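Local coordinates for 450aa long hypothetical fmu protein (Pyrococcus horikoshii, PDB 2YXL) that binds the S-adenosylmethionine analogue sinefungin and probably methylates cytosine C5 in RNA, as a member of the RsmB/NOP family of methyltransferases, at residues E163-K166 and G167-D171; T54-F57 and Y58-K62. All coordinates share one frame; numbering follows the deposited sequence.

Interaction 1 of 2, residues E163-K166 and G167-D171; sequences ERVK and GILGD
Val165 holds CG1 opposite its own backbone N (chi1 173°), and Leu169, with CG beside its backbone N (chi1 -70°), brings CD1 to 4.0 Å from that Val165 CG1, one helical turn on. The two branched side chains cross at a slant and make an apolar pair on one flank of the helix end. In the same turn Val165 O accepts two bonds: Leu169 N approaches almost in line with the carbonyl bond at 2.8 Å, whereas Ile168 N, 2.9 Å from the same Val165 O, sits above the carbonyl plane, 61° out of it. Val165 O thus takes an i+3 bond beside the i+4 bond in the last turn of the helix. Ile168 CG1 lies 3.3 Å from Arg164 O, four residues back. The regular bond from Gly167 N to Glu163 O is followed by a weak one from Gly170 N to Lys166 O, and Gly170 then leaves the helix with positive phi. Arg164 points its guanidinium elsewhere, into a salt bridge with Glu358 and a cation-pi contact with Phe393. Val165 packs on Thr173 and Phe177 of helix 173-181, while Leu169 reaches Phe176 of that helix, Trp432, and His434 and Arg435 of helix 433-436.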
loop_
_atom_site.group_PDB
_atom_site.type_symbol
_atom_site.label_atom_id
_atom_site.label_comp_id
_atom_site.label_asym_id
_atom_site.label_seq_id
_atom_site.Cartn_x
_atom_site.Cartn_y
_atom_site.Cartn_z
ATOM N N GLU A 163 5.219 20.467 -0.238
ATOM C CA GLU A 163 5.040 21.504 -1.246
ATOM C C GLU A 163 4.115 21.026 -2.366
ATOM O O GLU A 163 3.182 21.732 -2.756
ATOM C CB GLU A 163 6.402 21.927 -1.812
ATOM C CG GLU A 163 6.453 23.362 -2.340
ATOM C CD GLU A 163 6.285 24.408 -1.241
ATOM O OE1 GLU A 163 5.556 25.399 -1.474
ATOM O OE2 GLU A 163 6.872 24.239 -0.148
ATOM N N ARG A 164 4.371 19.815 -2.859
ATOM C CA ARG A 164 3.596 19.222 -3.948
ATOM C C ARG A 164 2.132 18.977 -3.565
ATOM O O ARG A 164 1.239 19.162 -4.391
ATOM C CB ARG A 164 4.260 17.923 -4.423
ATOM C CG ARG A 164 3.842 17.442 -5.808
ATOM C CD ARG A 164 4.404 18.318 -6.919
ATOM N NE ARG A 164 4.189 17.722 -8.236
ATOM C CZ ARG A 164 5.104 17.026 -8.907
ATOM N NH1 ARG A 164 6.317 16.834 -8.397
ATOM N NH2 ARG A 164 4.808 16.524 -10.098
ATOM N N VAL A 165 1.891 18.569 -2.318
ATOM C CA VAL A 165 0.528 18.397 -1.802
ATOM C C VAL A 165 -0.184 19.752 -1.679
ATOM O O VAL A 165 -1.357 19.874 -2.047
ATOM C CB VAL A 165 0.500 17.618 -0.453
ATOM C CG1 VAL A 165 -0.904 17.593 0.144
ATOM C CG2 VAL A 165 1.005 16.191 -0.641
ATOM N N LYS A 166 0.533 20.765 -1.188
ATOM C CA LYS A 166 -0.006 22.132 -1.096
ATOM C C LYS A 166 -0.499 22.673 -2.438
ATOM O O LYS A 166 -1.510 23.373 -2.490
ATOM C CB LYS A 166 1.013 23.097 -0.480
ATOM C CG LYS A 166 0.840 23.312 1.017
ATOM C CD LYS A 166 1.922 24.224 1.581
ATOM C CE LYS A 166 1.843 24.298 3.104
ATOM N NZ LYS A 166 2.950 25.101 3.698
ATOM N N GLY A 167 0.213 22.338 -3.512
ATOM C CA GLY A 167 -0.185 22.726 -4.867
ATOM C C GLY A 167 -1.444 22.029 -5.361
ATOM O O GLY A 167 -2.043 22.448 -6.354
ATOM N N ILE A 168 -1.843 20.965 -4.665
ATOM C CA ILE A 168 -3.017 20.175 -5.036
ATOM C C ILE A 168 -4.207 20.440 -4.106
ATOM O O ILE A 168 -5.337 20.576 -4.570
ATOM C CB ILE A 168 -2.689 18.652 -5.080
ATOM C CG1 ILE A 168 -1.546 18.377 -6.065
ATOM C CG2 ILE A 168 -3.928 17.832 -5.454
ATOM C CD1 ILE A 168 -0.949 16.988 -5.969
ATOM N N LEU A 169 -3.945 20.527 -2.803
ATOM C CA LEU A 169 -5.019 20.605 -1.806
ATOM C C LEU A 169 -5.177 21.959 -1.112
ATOM O O LEU A 169 -6.262 22.281 -0.623
ATOM C CB LEU A 169 -4.877 19.486 -0.768
ATOM C CG LEU A 169 -5.167 18.060 -1.249
ATOM C CD1 LEU A 169 -4.851 17.063 -0.151
ATOM C CD2 LEU A 169 -6.612 17.903 -1.716
ATOM N N GLY A 170 -4.095 22.734 -1.062
ATOM C CA GLY A 170 -4.106 24.060 -0.439
ATOM C C GLY A 170 -4.441 24.031 1.042
ATOM O O GLY A 170 -3.657 23.535 1.852
ATOM N N ASP A 171 -5.616 24.557 1.381
ATOM C CA ASP A 171 -6.105 24.615 2.763
ATOM C C ASP A 171 -6.235 23.239 3.414
ATOM O O ASP A 171 -6.123 23.111 4.634
ATOM C CB ASP A 171 -7.464 25.327 2.818
ATOM C CG ASP A 171 -7.373 26.808 2.480
ATOM O OD1 ASP A 171 -8.426 27.480 2.491
ATOM O OD2 ASP A 171 -6.258 27.306 2.209
#

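Interaction 2 of 2, residues T54-F57 and Y58-K62; sequences TMIF and YDIMK
Phe57 turns its edge to Tyr58 and a face to Met61 within one turn of helix 47-75. From CB, beside the peptide to Tyr58, its side chain runs out with CG anti to its own backbone N (chi1 -180°). Next along the ring, Phe57 CD1 stands 3.9 Å above the plane of the Tyr58 ring, over its centre, and Phe57 CE1 lies 4.1 Å from Tyr58 CE2. The two rings form a T-shaped pair, Phe57 edge to Tyr58 face, with planes at 82°. At the far end Phe57 CZ meets Met61 CE at 3.5 Å. Met61 bends at chi2 (-51°); its CG lies over the rim of one Phe57 face, and SD is above that face at a distance, 5.1 Å from the ring centroid, a loose Met-aromatic contact. Thr54 CG2 runs alongside Tyr58, 3.7 Å from Tyr58 CE1, and Tyr58 OH bonds to Gln32 OE1. Were Tyr58 an alanine, the Phe57 edge and the Thr54 methyl would probably lose the aromatic surface they pack on, and Gln32 OE1 its hydrogen-bonded hydroxyl. Aromatic C-H, sulfur and methyl groups therefore make a cohesive apolar cluster, with polar groups at its margin: Thr54 OG1 bonds to Asn50 O and Lys35.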
loop_
_atom_site.group_PDB
_atom_site.type_symbol
_atom_site.label_atom_id
_atom_site.label_comp_id
_atom_site.label_asym_id
_atom_site.label_seq_id
_atom_site.Cartn_x
_atom_site.Cartn_y
_atom_site.Cartn_z
ATOM N N THR A 54 3.643 -3.540 16.439
ATOM C CA THR A 54 3.004 -3.053 15.212
ATOM C C THR A 54 2.951 -1.525 15.204
ATOM O O THR A 54 3.247 -0.891 14.189
ATOM C CB THR A 54 1.583 -3.649 15.036
ATOM O OG1 THR A 54 1.682 -5.067 14.871
ATOM C CG2 THR A 54 0.869 -3.062 13.820
ATOM N N MET A 55 2.581 -0.947 16.344
ATOM C CA MET A 55 2.566 0.502 16.520
ATOM C C MET A 55 3.958 1.102 16.278
ATOM O O MET A 55 4.089 2.106 15.575
ATOM C CB MET A 55 2.027 0.857 17.915
ATOM C CG MET A 55 1.980 2.349 18.245
ATOM S SD MET A 55 3.567 3.002 18.820
ATOM C CE MET A 55 3.673 2.297 20.472
ATOM N N ILE A 56 4.987 0.480 16.854
ATOM C CA ILE A 56 6.373 0.924 16.670
ATOM C C ILE A 56 6.803 0.786 15.203
ATOM O O ILE A 56 7.425 1.696 14.643
ATOM C CB ILE A 56 7.351 0.174 17.620
ATOM C CG1 ILE A 56 7.065 0.549 19.083
ATOM C CG2 ILE A 56 8.816 0.474 17.261
ATOM C CD1 ILE A 56 7.839 -0.264 20.109
ATOM N N PHE A 57 6.446 -0.343 14.594
ATOM C CA PHE A 57 6.716 -0.613 13.183
ATOM C C PHE A 57 6.262 0.540 12.289
ATOM O O PHE A 57 7.060 1.086 11.522
ATOM C CB PHE A 57 6.049 -1.931 12.762
ATOM C CG PHE A 57 6.278 -2.304 11.324
ATOM C CD1 PHE A 57 5.333 -1.984 10.349
ATOM C CD2 PHE A 57 7.429 -2.991 10.942
ATOM C CE1 PHE A 57 5.537 -2.332 9.012
ATOM C CE2 PHE A 57 7.643 -3.345 9.609
ATOM C CZ PHE A 57 6.691 -3.015 8.642
ATOM N N TYR A 58 4.992 0.918 12.402
ATOM C CA TYR A 58 4.441 2.008 11.596
ATOM C C TYR A 58 4.957 3.390 11.991
ATOM O O TYR A 58 5.008 4.291 11.157
ATOM C CB TYR A 58 2.907 1.984 11.600
ATOM C CG TYR A 58 2.319 0.852 10.788
ATOM C CD1 TYR A 58 1.528 -0.124 11.391
ATOM C CD2 TYR A 58 2.566 0.749 9.414
ATOM C CE1 TYR A 58 0.986 -1.168 10.651
ATOM C CE2 TYR A 58 2.034 -0.295 8.663
ATOM C CZ TYR A 58 1.244 -1.248 9.288
ATOM O OH TYR A 58 0.709 -2.283 8.557
ATOM N N ASP A 59 5.333 3.558 13.255
ATOM C CA ASP A 59 5.942 4.803 13.707
ATOM C C ASP A 59 7.301 5.011 13.030
ATOM O O ASP A 59 7.633 6.129 12.630
ATOM C CB ASP A 59 6.092 4.803 15.232
ATOM C CG ASP A 59 6.308 6.192 15.801
ATOM O OD1 ASP A 59 5.477 7.085 15.545
ATOM O OD2 ASP A 59 7.301 6.390 16.526
ATOM N N ILE A 60 8.074 3.931 12.899
ATOM C CA ILE A 60 9.368 3.976 12.219
ATOM C C ILE A 60 9.182 4.245 10.718
ATOM O O ILE A 60 9.852 5.115 10.152
ATOM C CB ILE A 60 10.201 2.677 12.445
ATOM C CG1 ILE A 60 10.566 2.518 13.928
ATOM C CG2 ILE A 60 11.465 2.684 11.583
ATOM C CD1 ILE A 60 11.029 1.129 14.327
ATOM N N MET A 61 8.272 3.508 10.087
ATOM C CA MET A 61 7.982 3.693 8.665
ATOM C C MET A 61 7.562 5.131 8.372
ATOM O O MET A 61 8.067 5.754 7.438
ATOM C CB MET A 61 6.904 2.707 8.183
ATOM C CG MET A 61 7.341 1.242 8.176
ATOM S SD MET A 61 8.897 1.000 7.301
ATOM C CE MET A 61 9.103 -0.775 7.402
ATOM N N LYS A 62 6.657 5.652 9.197
ATOM C CA LYS A 62 6.125 7.005 9.051
ATOM C C LYS A 62 7.195 8.094 9.181
ATOM O O LYS A 62 7.170 9.075 8.437
ATOM C CB LYS A 62 4.999 7.212 10.069
ATOM C CG LYS A 62 4.236 8.519 9.972
ATOM C CD LYS A 62 2.896 8.439 10.706
ATOM C CE LYS A 62 3.056 8.162 12.206
ATOM N NZ LYS A 62 1.731 7.977 12.888
#

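How the interactions relate
From the N terminus the chain first reaches interaction 2, in the first half of helix 47-75 in the helical N-terminal part, where that helix packs against helices 12-24, 32-41 and 84-99. More helices follow before interaction 1 ends helix 159-169, just ahead of helix 173-181. Each contact spans about one helical turn within a continuous segment, so neither closes a long loop; they stand in series and neither nest nor cross. The centres of interactions 1 and 2 lie about 25 Å apart. Interaction 2 is buried but also reaches beyond the N-terminal helices, since Lys62 bonds through NZ to Asn181 O and through O to Trp354. Interaction 1, nearer the surface, joins helices 159-169 and 173-181 to the C-terminal part.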